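Local coordinates for putative 2,3,4,5-tetrahydropyridine-2-carboxylate N- succinyltransferase (Campylobacter jejuni, PDB 2RIJ), which probably catalyses the succinylation of tetrahydrodipicolinate by succinyl-CoA, opening the succinylase route of lysine biosynthesis, at residues E7-L12 with S95-F100; E80-L85 with P135-S140; N169-D174 with P197-V202; Y244-A249 with I261-I266. All blocks are in the same frame, centred on the assembly; numbering follows the deposited sequence.

Contact 1: residues E7-L12 with S95-F100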
# COMPACT_ATOMS: atom_id res chain seq x y z
N GLU A 7 -38.91 -66.82 -23.78
CA GLU A 7 -37.90 -67.83 -23.59
C GLU A 7 -37.05 -68.13 -24.85
O GLU A 7 -35.83 -68.39 -24.76
CB GLU A 7 -38.58 -69.11 -23.13
CG GLU A 7 -37.68 -70.32 -23.17
CD GLU A 7 -38.41 -71.60 -22.80
OE1 GLU A 7 -39.12 -72.16 -23.67
OE2 GLU A 7 -38.27 -72.03 -21.65
N ASP A 8 -37.71 -68.16 -26.01
CA ASP A 8 -37.00 -68.35 -27.29
C ASP A 8 -36.06 -67.17 -27.46
O ASP A 8 -34.93 -67.33 -27.89
CB ASP A 8 -37.98 -68.33 -28.47
CG ASP A 8 -38.85 -69.57 -28.55
OD1 ASP A 8 -38.44 -70.64 -28.02
OD2 ASP A 8 -39.93 -69.46 -29.21
N PHE A 9 -36.58 -65.98 -27.15
CA PHE A 9 -35.83 -64.73 -27.27
C PHE A 9 -34.54 -64.76 -26.43
O PHE A 9 -33.46 -64.45 -26.94
CB PHE A 9 -36.70 -63.56 -26.83
CG PHE A 9 -36.00 -62.23 -26.88
CD1 PHE A 9 -35.89 -61.55 -28.07
CD2 PHE A 9 -35.45 -61.68 -25.74
CE1 PHE A 9 -35.27 -60.31 -28.13
CE2 PHE A 9 -34.83 -60.45 -25.79
CZ PHE A 9 -34.74 -59.76 -26.99
N LEU A 10 -34.67 -65.17 -25.16
CA LEU A 10 -33.51 -65.30 -24.30
C LEU A 10 -32.51 -66.36 -24.78
O LEU A 10 -31.32 -66.12 -24.70
CB LEU A 10 -33.91 -65.54 -22.85
CG LEU A 10 -34.61 -64.39 -22.12
CD1 LEU A 10 -34.95 -64.86 -20.69
CD2 LEU A 10 -33.80 -63.09 -22.09
N LEU A 11 -32.95 -67.50 -25.29
CA LEU A 11 -32.00 -68.47 -25.89
C LEU A 11 -31.28 -67.91 -27.12
O LEU A 11 -30.10 -68.23 -27.37
CB LEU A 11 -32.67 -69.82 -26.24
CG LEU A 11 -31.83 -70.85 -27.07
CD1 LEU A 11 -30.56 -71.29 -26.30
CD2 LEU A 11 -32.62 -72.12 -27.65
N LEU A 12 -31.98 -67.11 -27.92
CA LEU A 12 -31.36 -66.48 -29.08
C LEU A 12 -30.22 -65.55 -28.60
O LEU A 12 -29.12 -65.56 -29.18
CB LEU A 12 -32.40 -65.68 -29.90
CG LEU A 12 -31.81 -64.88 -31.06
CD1 LEU A 12 -31.01 -65.78 -32.03
CD2 LEU A 12 -32.86 -64.03 -31.76
N SER A 95 -38.52 -59.09 -36.06
CA SER A 95 -38.95 -60.47 -35.99
C SER A 95 -38.40 -61.19 -34.74
O SER A 95 -39.12 -61.97 -34.11
CB SER A 95 -38.64 -61.22 -37.30
OG SER A 95 -37.28 -61.55 -37.42
N CYS A 96 -37.15 -60.91 -34.36
CA CYS A 96 -36.58 -61.45 -33.11
C CYS A 96 -37.35 -60.93 -31.91
O CYS A 96 -37.47 -61.62 -30.91
CB CYS A 96 -35.12 -61.04 -32.94
SG CYS A 96 -34.04 -61.69 -34.18
N PHE A 97 -37.88 -59.72 -32.02
CA PHE A 97 -38.67 -59.13 -30.94
C PHE A 97 -40.15 -59.49 -30.95
O PHE A 97 -40.93 -58.93 -30.18
CB PHE A 97 -38.57 -57.61 -31.01
CG PHE A 97 -37.24 -57.05 -30.55
CD1 PHE A 97 -36.77 -57.28 -29.25
CD2 PHE A 97 -36.52 -56.17 -31.36
CE1 PHE A 97 -35.59 -56.70 -28.80
CE2 PHE A 97 -35.32 -55.60 -30.91
CZ PHE A 97 -34.86 -55.87 -29.64
N LYS A 98 -40.54 -60.39 -31.83
CA LYS A 98 -41.94 -60.81 -31.96
C LYS A 98 -42.69 -60.99 -30.62
O LYS A 98 -43.76 -60.42 -30.47
CB LYS A 98 -42.05 -62.05 -32.83
CG LYS A 98 -43.46 -62.56 -33.09
CD LYS A 98 -43.38 -63.72 -34.09
CE LYS A 98 -44.63 -64.61 -34.09
NZ LYS A 98 -44.73 -65.55 -32.92
N PRO A 99 -42.11 -61.72 -29.64
CA PRO A 99 -42.83 -61.90 -28.36
C PRO A 99 -43.23 -60.60 -27.62
O PRO A 99 -44.09 -60.65 -26.74
CB PRO A 99 -41.87 -62.72 -27.52
CG PRO A 99 -40.95 -63.35 -28.47
CD PRO A 99 -40.80 -62.40 -29.60
N PHE A 100 -42.63 -59.46 -27.97
CA PHE A 100 -42.86 -58.20 -27.26
C PHE A 100 -43.71 -57.21 -28.03
O PHE A 100 -44.01 -56.15 -27.50
CB PHE A 100 -41.51 -57.49 -27.03
CG PHE A 100 -40.52 -58.28 -26.23
CD1 PHE A 100 -40.53 -58.22 -24.84
CD2 PHE A 100 -39.55 -59.06 -26.86
CE1 PHE A 100 -39.60 -58.94 -24.12
CE2 PHE A 100 -38.62 -59.77 -26.14
CZ PHE A 100 -38.64 -59.73 -24.79

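Contact 2: residues E80-L85 with P135-S140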
# COMPACT_ATOMS: atom_id res chain seq x y z
N GLU A 80 -15.17 -49.52 -31.11
CA GLU A 80 -16.49 -49.09 -31.52
C GLU A 80 -16.89 -49.81 -32.78
O GLU A 80 -16.04 -50.40 -33.47
CB GLU A 80 -16.49 -47.56 -31.76
CG GLU A 80 -15.64 -47.14 -32.96
CD GLU A 80 -15.70 -45.65 -33.18
OE1 GLU A 80 -15.25 -44.90 -32.28
OE2 GLU A 80 -16.16 -45.24 -34.28
N PHE A 81 -18.19 -49.78 -33.07
CA PHE A 81 -18.75 -50.33 -34.30
C PHE A 81 -19.87 -49.44 -34.78
O PHE A 81 -20.75 -49.05 -33.99
CB PHE A 81 -19.16 -51.82 -34.11
CG PHE A 81 -19.97 -52.38 -35.24
CD1 PHE A 81 -19.37 -52.82 -36.41
CD2 PHE A 81 -21.35 -52.51 -35.13
CE1 PHE A 81 -20.13 -53.35 -37.45
CE2 PHE A 81 -22.11 -53.03 -36.16
CZ PHE A 81 -21.48 -53.46 -37.33
N VAL A 82 -19.79 -49.04 -36.05
CA VAL A 82 -20.76 -48.18 -36.71
C VAL A 82 -21.17 -48.83 -38.01
O VAL A 82 -20.31 -49.25 -38.79
CB VAL A 82 -20.14 -46.80 -37.01
CG1 VAL A 82 -21.13 -45.89 -37.71
CG2 VAL A 82 -19.61 -46.14 -35.71
N GLN A 83 -22.46 -48.91 -38.29
CA GLN A 83 -22.92 -49.49 -39.55
C GLN A 83 -24.26 -48.95 -39.95
O GLN A 83 -25.18 -48.90 -39.13
CB GLN A 83 -23.03 -51.01 -39.38
CG GLN A 83 -23.11 -51.81 -40.68
CD GLN A 83 -21.76 -51.94 -41.39
OE1 GLN A 83 -20.70 -51.72 -40.82
NE2 GLN A 83 -21.82 -52.27 -42.64
N THR A 84 -24.40 -48.63 -41.23
CA THR A 84 -25.67 -48.18 -41.82
C THR A 84 -26.67 -49.30 -41.77
O THR A 84 -26.34 -50.44 -42.08
CB THR A 84 -25.46 -47.78 -43.32
OG1 THR A 84 -24.61 -46.65 -43.37
CG2 THR A 84 -26.78 -47.46 -44.05
N LEU A 85 -27.89 -48.96 -41.36
CA LEU A 85 -29.00 -49.90 -41.33
C LEU A 85 -29.70 -49.98 -42.69
O LEU A 85 -29.96 -48.96 -43.35
CB LEU A 85 -30.03 -49.50 -40.26
CG LEU A 85 -29.56 -49.72 -38.83
CD1 LEU A 85 -30.32 -48.75 -37.93
CD2 LEU A 85 -29.76 -51.23 -38.42
N PRO A 135 -12.63 -41.54 -30.03
CA PRO A 135 -13.59 -41.78 -31.08
C PRO A 135 -12.90 -41.93 -32.43
O PRO A 135 -11.92 -41.25 -32.71
CB PRO A 135 -14.48 -40.52 -31.06
CG PRO A 135 -13.65 -39.46 -30.38
CD PRO A 135 -12.80 -40.21 -29.39
N LEU A 136 -13.42 -42.82 -33.26
CA LEU A 136 -12.90 -43.00 -34.59
C LEU A 136 -13.82 -42.49 -35.67
O LEU A 136 -13.50 -42.57 -36.85
CB LEU A 136 -12.61 -44.46 -34.80
CG LEU A 136 -11.65 -45.05 -33.77
CD1 LEU A 136 -11.60 -46.53 -33.97
CD2 LEU A 136 -10.28 -44.41 -33.93
N SER A 137 -14.98 -42.00 -35.28
CA SER A 137 -16.00 -41.61 -36.26
C SER A 137 -16.79 -40.44 -35.74
O SER A 137 -16.87 -40.23 -34.54
CB SER A 137 -16.93 -42.77 -36.59
OG SER A 137 -17.67 -43.26 -35.48
N VAL A 138 -17.40 -39.70 -36.67
CA VAL A 138 -18.38 -38.69 -36.33
C VAL A 138 -19.50 -39.31 -35.49
O VAL A 138 -19.92 -38.76 -34.48
CB VAL A 138 -18.96 -38.01 -37.57
CG1 VAL A 138 -20.04 -37.00 -37.15
CG2 VAL A 138 -17.83 -37.31 -38.38
N GLU A 139 -19.97 -40.47 -35.90
CA GLU A 139 -21.05 -41.16 -35.21
C GLU A 139 -20.71 -41.45 -33.74
O GLU A 139 -21.55 -41.28 -32.85
CB GLU A 139 -21.40 -42.47 -35.95
CG GLU A 139 -21.99 -42.29 -37.37
CD GLU A 139 -20.97 -42.31 -38.52
OE1 GLU A 139 -19.78 -41.89 -38.36
OE2 GLU A 139 -21.38 -42.71 -39.63
N SER A 140 -19.50 -41.97 -33.48
CA SER A 140 -19.11 -42.28 -32.11
C SER A 140 -18.85 -41.01 -31.29
O SER A 140 -19.15 -40.98 -30.12
CB SER A 140 -17.94 -43.25 -32.03
OG SER A 140 -16.77 -42.65 -32.49

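Contact 3: residues N169-D174 with P197-V202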
# COMPACT_ATOMS: atom_id res chain seq x y z
N ASN A 169 -16.27 -28.48 -39.93
CA ASN A 169 -16.77 -27.12 -39.73
C ASN A 169 -17.82 -26.85 -40.80
O ASN A 169 -17.54 -26.90 -41.99
CB ASN A 169 -15.63 -26.09 -39.81
CG ASN A 169 -16.07 -24.69 -39.44
OD1 ASN A 169 -16.93 -24.51 -38.56
ND2 ASN A 169 -15.51 -23.68 -40.12
N VAL A 170 -19.03 -26.57 -40.35
CA VAL A 170 -20.18 -26.39 -41.25
C VAL A 170 -20.98 -25.18 -40.81
O VAL A 170 -20.84 -24.71 -39.67
CB VAL A 170 -21.09 -27.65 -41.33
CG1 VAL A 170 -20.29 -28.89 -41.88
CG2 VAL A 170 -21.71 -27.98 -39.96
N ALA A 171 -21.80 -24.69 -41.72
CA ALA A 171 -22.84 -23.70 -41.44
C ALA A 171 -24.04 -24.42 -40.87
O ALA A 171 -24.27 -25.60 -41.19
CB ALA A 171 -23.21 -22.95 -42.70
N TRP A 172 -24.80 -23.72 -40.03
CA TRP A 172 -25.95 -24.29 -39.35
C TRP A 172 -27.09 -23.33 -39.54
O TRP A 172 -26.95 -22.12 -39.30
CB TRP A 172 -25.69 -24.53 -37.87
CG TRP A 172 -24.58 -25.44 -37.58
CD1 TRP A 172 -23.27 -25.10 -37.47
CD2 TRP A 172 -24.67 -26.84 -37.29
NE1 TRP A 172 -22.53 -26.20 -37.15
CE2 TRP A 172 -23.35 -27.28 -37.03
CE3 TRP A 172 -25.72 -27.76 -37.25
CZ2 TRP A 172 -23.06 -28.61 -36.72
CZ3 TRP A 172 -25.42 -29.09 -36.91
CH2 TRP A 172 -24.10 -29.50 -36.68
N SER A 173 -28.17 -23.85 -40.11
CA SER A 173 -29.36 -23.06 -40.44
C SER A 173 -30.56 -23.76 -39.82
O SER A 173 -30.91 -24.89 -40.20
CB SER A 173 -29.52 -23.01 -41.97
OG SER A 173 -30.63 -22.20 -42.34
N ASP A 174 -31.16 -23.12 -38.83
CA ASP A 174 -32.24 -23.75 -38.06
C ASP A 174 -31.88 -25.17 -37.60
O ASP A 174 -32.66 -26.13 -37.70
CB ASP A 174 -33.55 -23.68 -38.81
CG ASP A 174 -34.03 -22.22 -39.01
OD1 ASP A 174 -33.75 -21.33 -38.17
OD2 ASP A 174 -34.65 -21.98 -40.05
N PRO A 197 -29.95 -19.30 -47.38
CA PRO A 197 -30.44 -19.78 -46.10
C PRO A 197 -29.95 -18.95 -44.93
O PRO A 197 -28.87 -18.34 -45.02
CB PRO A 197 -29.86 -21.19 -46.01
CG PRO A 197 -28.68 -21.15 -46.78
CD PRO A 197 -28.99 -20.25 -47.96
N LYS A 198 -30.75 -18.88 -43.86
CA LYS A 198 -30.38 -18.13 -42.69
C LYS A 198 -29.37 -18.96 -41.89
O LYS A 198 -29.72 -20.04 -41.35
CB LYS A 198 -31.56 -17.82 -41.79
CG LYS A 198 -31.10 -17.19 -40.45
CD LYS A 198 -32.23 -16.71 -39.63
CE LYS A 198 -33.05 -17.91 -39.09
NZ LYS A 198 -32.44 -18.61 -37.94
N ILE A 199 -28.17 -18.42 -41.76
CA ILE A 199 -27.07 -19.11 -41.09
C ILE A 199 -26.96 -18.59 -39.66
O ILE A 199 -26.62 -17.44 -39.42
CB ILE A 199 -25.75 -18.99 -41.89
CG1 ILE A 199 -25.94 -19.51 -43.34
CG2 ILE A 199 -24.57 -19.66 -41.14
CD1 ILE A 199 -26.48 -20.94 -43.46
N ASP A 200 -27.25 -19.46 -38.71
CA ASP A 200 -27.19 -19.07 -37.31
C ASP A 200 -25.77 -19.09 -36.72
O ASP A 200 -25.47 -18.32 -35.80
CB ASP A 200 -28.12 -19.95 -36.50
CG ASP A 200 -29.56 -19.77 -36.93
OD1 ASP A 200 -29.99 -18.61 -37.14
OD2 ASP A 200 -30.21 -20.80 -37.10
N PHE A 201 -24.94 -20.02 -37.18
CA PHE A 201 -23.57 -20.18 -36.71
C PHE A 201 -22.76 -21.08 -37.65
O PHE A 201 -23.32 -21.78 -38.50
CB PHE A 201 -23.48 -20.62 -35.24
CG PHE A 201 -24.00 -22.03 -34.93
CD1 PHE A 201 -25.34 -22.29 -34.83
CD2 PHE A 201 -23.13 -23.06 -34.69
CE1 PHE A 201 -25.82 -23.56 -34.53
CE2 PHE A 201 -23.58 -24.31 -34.36
CZ PHE A 201 -24.94 -24.57 -34.29
N VAL A 202 -21.46 -21.00 -37.52
CA VAL A 202 -20.49 -21.83 -38.29
C VAL A 202 -19.54 -22.44 -37.27
O VAL A 202 -18.82 -21.71 -36.54
CB VAL A 202 -19.74 -21.03 -39.39
CG1 VAL A 202 -18.60 -21.94 -40.10
CG2 VAL A 202 -20.73 -20.36 -40.36
O HOH W 1 -33.08 -20.41 -44.00

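Contact 4: residues Y244-A249 with I261-I266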
# COMPACT_ATOMS: atom_id res chain seq x y z
N TYR A 244 -21.86 -19.10 -20.57
CA TYR A 244 -21.55 -20.14 -21.52
C TYR A 244 -21.34 -21.44 -20.75
O TYR A 244 -20.82 -21.42 -19.65
CB TYR A 244 -20.30 -19.84 -22.34
CG TYR A 244 -20.20 -20.71 -23.59
CD1 TYR A 244 -21.18 -20.67 -24.56
CD2 TYR A 244 -19.13 -21.59 -23.80
CE1 TYR A 244 -21.15 -21.46 -25.66
CE2 TYR A 244 -19.06 -22.37 -24.95
CZ TYR A 244 -20.06 -22.31 -25.87
OH TYR A 244 -20.02 -23.06 -27.00
N VAL A 245 -21.78 -22.55 -21.32
CA VAL A 245 -21.36 -23.91 -20.89
C VAL A 245 -20.85 -24.66 -22.13
O VAL A 245 -21.59 -24.95 -23.10
CB VAL A 245 -22.44 -24.67 -20.22
CG1 VAL A 245 -21.86 -25.95 -19.55
CG2 VAL A 245 -23.20 -23.74 -19.17
N ASN A 246 -19.57 -24.95 -22.10
CA ASN A 246 -18.92 -25.64 -23.18
C ASN A 246 -19.12 -27.17 -23.05
O ASN A 246 -19.73 -27.70 -22.08
CB ASN A 246 -17.44 -25.28 -23.18
CG ASN A 246 -16.78 -25.32 -24.56
OD1 ASN A 246 -17.24 -26.00 -25.46
ND2 ASN A 246 -15.73 -24.53 -24.75
N PHE A 247 -18.67 -27.91 -24.05
CA PHE A 247 -18.78 -29.36 -23.98
C PHE A 247 -17.87 -29.91 -22.88
O PHE A 247 -16.84 -29.28 -22.53
CB PHE A 247 -18.48 -30.01 -25.33
CG PHE A 247 -17.05 -30.07 -25.68
CD1 PHE A 247 -16.47 -29.05 -26.37
CD2 PHE A 247 -16.29 -31.17 -25.33
CE1 PHE A 247 -15.14 -29.11 -26.72
CE2 PHE A 247 -14.96 -31.24 -25.70
CZ PHE A 247 -14.39 -30.21 -26.37
N ASN A 248 -18.28 -31.05 -22.32
CA ASN A 248 -17.60 -31.69 -21.18
C ASN A 248 -17.41 -30.68 -20.01
O ASN A 248 -16.38 -30.67 -19.33
CB ASN A 248 -16.25 -32.24 -21.66
CG ASN A 248 -15.66 -33.26 -20.74
OD1 ASN A 248 -16.37 -34.09 -20.13
ND2 ASN A 248 -14.33 -33.22 -20.61
N ALA A 249 -18.44 -29.85 -19.79
CA ALA A 249 -18.50 -28.90 -18.70
C ALA A 249 -19.92 -28.86 -18.18
O ALA A 249 -20.86 -29.21 -18.89
CB ALA A 249 -18.10 -27.45 -19.18
N ILE A 261 -18.52 -21.26 -18.16
CA ILE A 261 -17.93 -22.51 -17.70
C ILE A 261 -17.19 -23.16 -18.86
O ILE A 261 -17.79 -23.74 -19.77
CB ILE A 261 -18.97 -23.48 -17.15
CG1 ILE A 261 -19.88 -22.78 -16.16
CG2 ILE A 261 -18.29 -24.69 -16.48
CD1 ILE A 261 -21.00 -23.62 -15.57
N SER A 262 -15.86 -23.13 -18.78
CA SER A 262 -14.99 -23.74 -19.82
C SER A 262 -15.01 -25.25 -19.79
O SER A 262 -15.34 -25.89 -18.80
CB SER A 262 -13.52 -23.28 -19.65
OG SER A 262 -13.39 -21.87 -19.83
N SER A 263 -14.62 -25.85 -20.91
CA SER A 263 -14.53 -27.30 -21.00
C SER A 263 -13.66 -27.85 -19.89
O SER A 263 -12.63 -27.26 -19.56
CB SER A 263 -13.97 -27.71 -22.38
OG SER A 263 -15.00 -27.66 -23.35
N SER A 264 -14.11 -28.96 -19.30
CA SER A 264 -13.51 -29.66 -18.18
C SER A 264 -13.88 -29.08 -16.81
O SER A 264 -13.60 -29.72 -15.84
CB SER A 264 -11.99 -29.81 -18.29
OG SER A 264 -11.72 -30.67 -19.35
N ALA A 265 -14.52 -27.93 -16.77
CA ALA A 265 -14.90 -27.30 -15.48
C ALA A 265 -16.22 -27.87 -15.01
O ALA A 265 -17.15 -28.09 -15.84
CB ALA A 265 -14.96 -25.77 -15.61
N ILE A 266 -16.30 -28.13 -13.71
CA ILE A 266 -17.46 -28.66 -13.03
C ILE A 266 -17.80 -27.78 -11.85
O ILE A 266 -16.91 -27.40 -11.08
CB ILE A 266 -17.25 -30.12 -12.51
CG1 ILE A 266 -16.91 -31.09 -13.67
CG2 ILE A 266 -18.50 -30.63 -11.80
CD1 ILE A 266 -16.42 -32.49 -13.20
O HOH W 2 -12.93 -24.25 -22.93

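Contact 1: residues E7-L12 with S95-F100
An aromatic cluster of Phe-9, Phe-97 and Phe-100 joins helix 6-17 to the end of helix 87-96. Phe-9 is its centre: CG lies anti to the backbone N (chi1 179°), which carries the ring off its own helix toward residues 95-100. Phe-100 approaches edge first in a T-shaped pair, its CE2 over the middle of one Phe-9 face and 3.7 Å from Phe-9 CG; the planes stand at 79°, with centroids 4.9 Å apart. Phe-97 meets the far end of the Phe-9 ring in another way. Its CD1 is 3.6 Å from Phe-9 CE1, but the rings, inclined by only 30°, have slid past one another and scarcely overlap. The cluster belongs to the helical part of the N-terminal region: helix 57-69 closes over Phe-9, Leu-12 and Cys-96 through Ile-62, while Ile-109 of helix 107-117 touches Phe-97 and Phe-100. Helical geometry is lost at Phe-97, and Phe-100 N bonds back to Phe-97 O (2.8 Å) in the turn that carries both rings. At the edge of the Phe-9 ring the Cys-96 carbonyl lies near the plane, its O 3.3 Å from CD1, where it faces the ring hydrogens. One turn further along the first helix, Leu-12 CD2 rests 3.6 Å from Cys-96 SG. Phe-100 also pairs edge-to-face with His-106.

Contact 2: residues E80-L85 with P135-S140
A capping box formed by Ser-137 and Ser-140 opens helix 138-149, and the carboxylate of Glu-80, on strand 80-84, plugs into it. Within the box Ser-140 N donates to Ser-137 OG over 3.0 Å, while the return bond from Ser-137 N to Ser-140 OG is weak. Both hydroxyls then turn their protons to Glu-80. Ser-140 OG gives to Glu-80 OE1 (2.7 Å) and Ser-137 OG to Glu-80 OE2 (2.8 Å), each on the syn side and somewhat out of the carboxylate plane. OE1 takes a second donor, Leu-136 N, at 2.9 Å with an N-H...O angle of 161°; this amide comes from the opposite face of the plane to Ser-140 OG. Glu-80 reaches the box with CG wedged between the backbone N and the carbonyl carbon (chi1 67°) and an extended chain beyond. Two residues along the strand, Val-82 lies against the same helix start: its CG1 is 3.7 Å from Glu-139 CD, the two side chains crossing at about a right angle, and its CG2 is 3.5 Å from Ser-137 OG. Strand 80-84 is paired to strand 124-129, so the contact ties the helix to the sheet of the N-terminal region. Three bonds from two hydroxyls and an amide fix the rotation of the carboxylate, and this neutral grip beside a helix N-terminus would probably keep Glu-80 ionised, despite Glu-139 nearby.

Contact 3: residues N169-D174 with P197-V202
With Trp-172 CG anti to its carbonyl carbon (chi1 -60°) and Phe-201 CG between backbone N and carbonyl carbon (chi1 67°), the phenyl ring lies over the indole. The outcome is an offset stack, the five-membered ring and the phenyl tilted by just 8° with centroids 4.0 Å apart; Trp-172 CD1 and Phe-201 CE2 pack tightly at 3.2 Å. Val-170 CG2 lies over the opposite indole face, toward its rim, and Trp-172 NE1 donates to Asp-203 O. Behind the rings runs an antiparallel pairing interrupted by a classic beta bulge: Asp-200 and Phe-201 both face Trp-172, whose N donates to Phe-201 O (2.9 Å) and whose O accepts from Asp-200 N (2.7 Å). A neighbouring subunit lies along this small sheet, the O of its Asp-216 accepting from Asn-169 ND2. The side chain of the bulge residue Asp-200 uses both oxygens, OD2 taking Asp-174 N (3.0 Å) and OD1 offering its syn lone pair to Lys-198 NZ (2.6 Å). Lys-198 NZ also bridges to Asp-174 OD1 at 3.0 Å. One ammonium group thus joins two carboxylates, which probably offsets their mutual repulsion.

Contact 4: residues Y244-A249 with I261-I266
The Phe-247 ring has Ser-263 OG over one face, displaced toward the rim and 3.6 Å from CD1; Ser-263 was modelled in two conformers, and this position holds for one of them and is not certain. The ring also stacks with Phe-205. At the edge of the Tyr-244 ring, in its plane, lies Asn-246 ND2. Ser-263 OG would donate to Phe-247 O in this conformer. Asn-246, with CG anti to the backbone N (chi1 -151°), curls its amide back so that OD1 accepts from Phe-247 N at 2.8 Å and from Arg-227. The two segments are successive coils of the left-handed parallel beta-helix built from hexapeptide repeats. Strands 244-245 and 260-261 pair in parallel, Ile-261 N giving to Tyr-244 O (2.7 Å) and Ile-261 O taking Asn-246 N over 3.2 Å, nearly straight at 169°. Val-245 and Ile-261 point to the same side of this sheet, and Ala-249 CB meets Ile-261 CG2 at 3.9 Å. At the corner, Ser-262 to Ala-265 form a type II turn with Ser-264 at positive phi; Ser-264 N bonds to Asn-248 O (2.8 Å) from well above the carbonyl plane. Water 2 accepts from Ser-263 N at 3.1 Å and weakly from Asn-246 ND2. Asn-248 OD1 is taken by Arg-156 N, while Tyr-244 packs on Pro-240 of a neighbouring subunit and lies beside Arg-260, a predicted succinyl-CoA-binding residue.

Overall arrangement
Contacts 1 and 2 share the N-terminal family region and cross along the chain, their segments alternating; contacts 3 and 4 come after them in series, the last in the beta-helix. Strand 80-84 of contact 2 leads directly into helix 87-96 of contact 1, although their centres are about 27 Å apart. Contact 3, in the middle region, lies about 24 Å from contact 2 and about 23 Å from contact 4, centre to centre. Contacts 3 and 4 both touch a second subunit, whereas contacts 1 and 2 meet no other chain of the assembly. Contact 4 alone borders the predicted succinyl-CoA site, the Tyr-244 side chain being about 4 Å from that of Arg-260; contact 1 is remote, about 43 Å from contact 4 between centres.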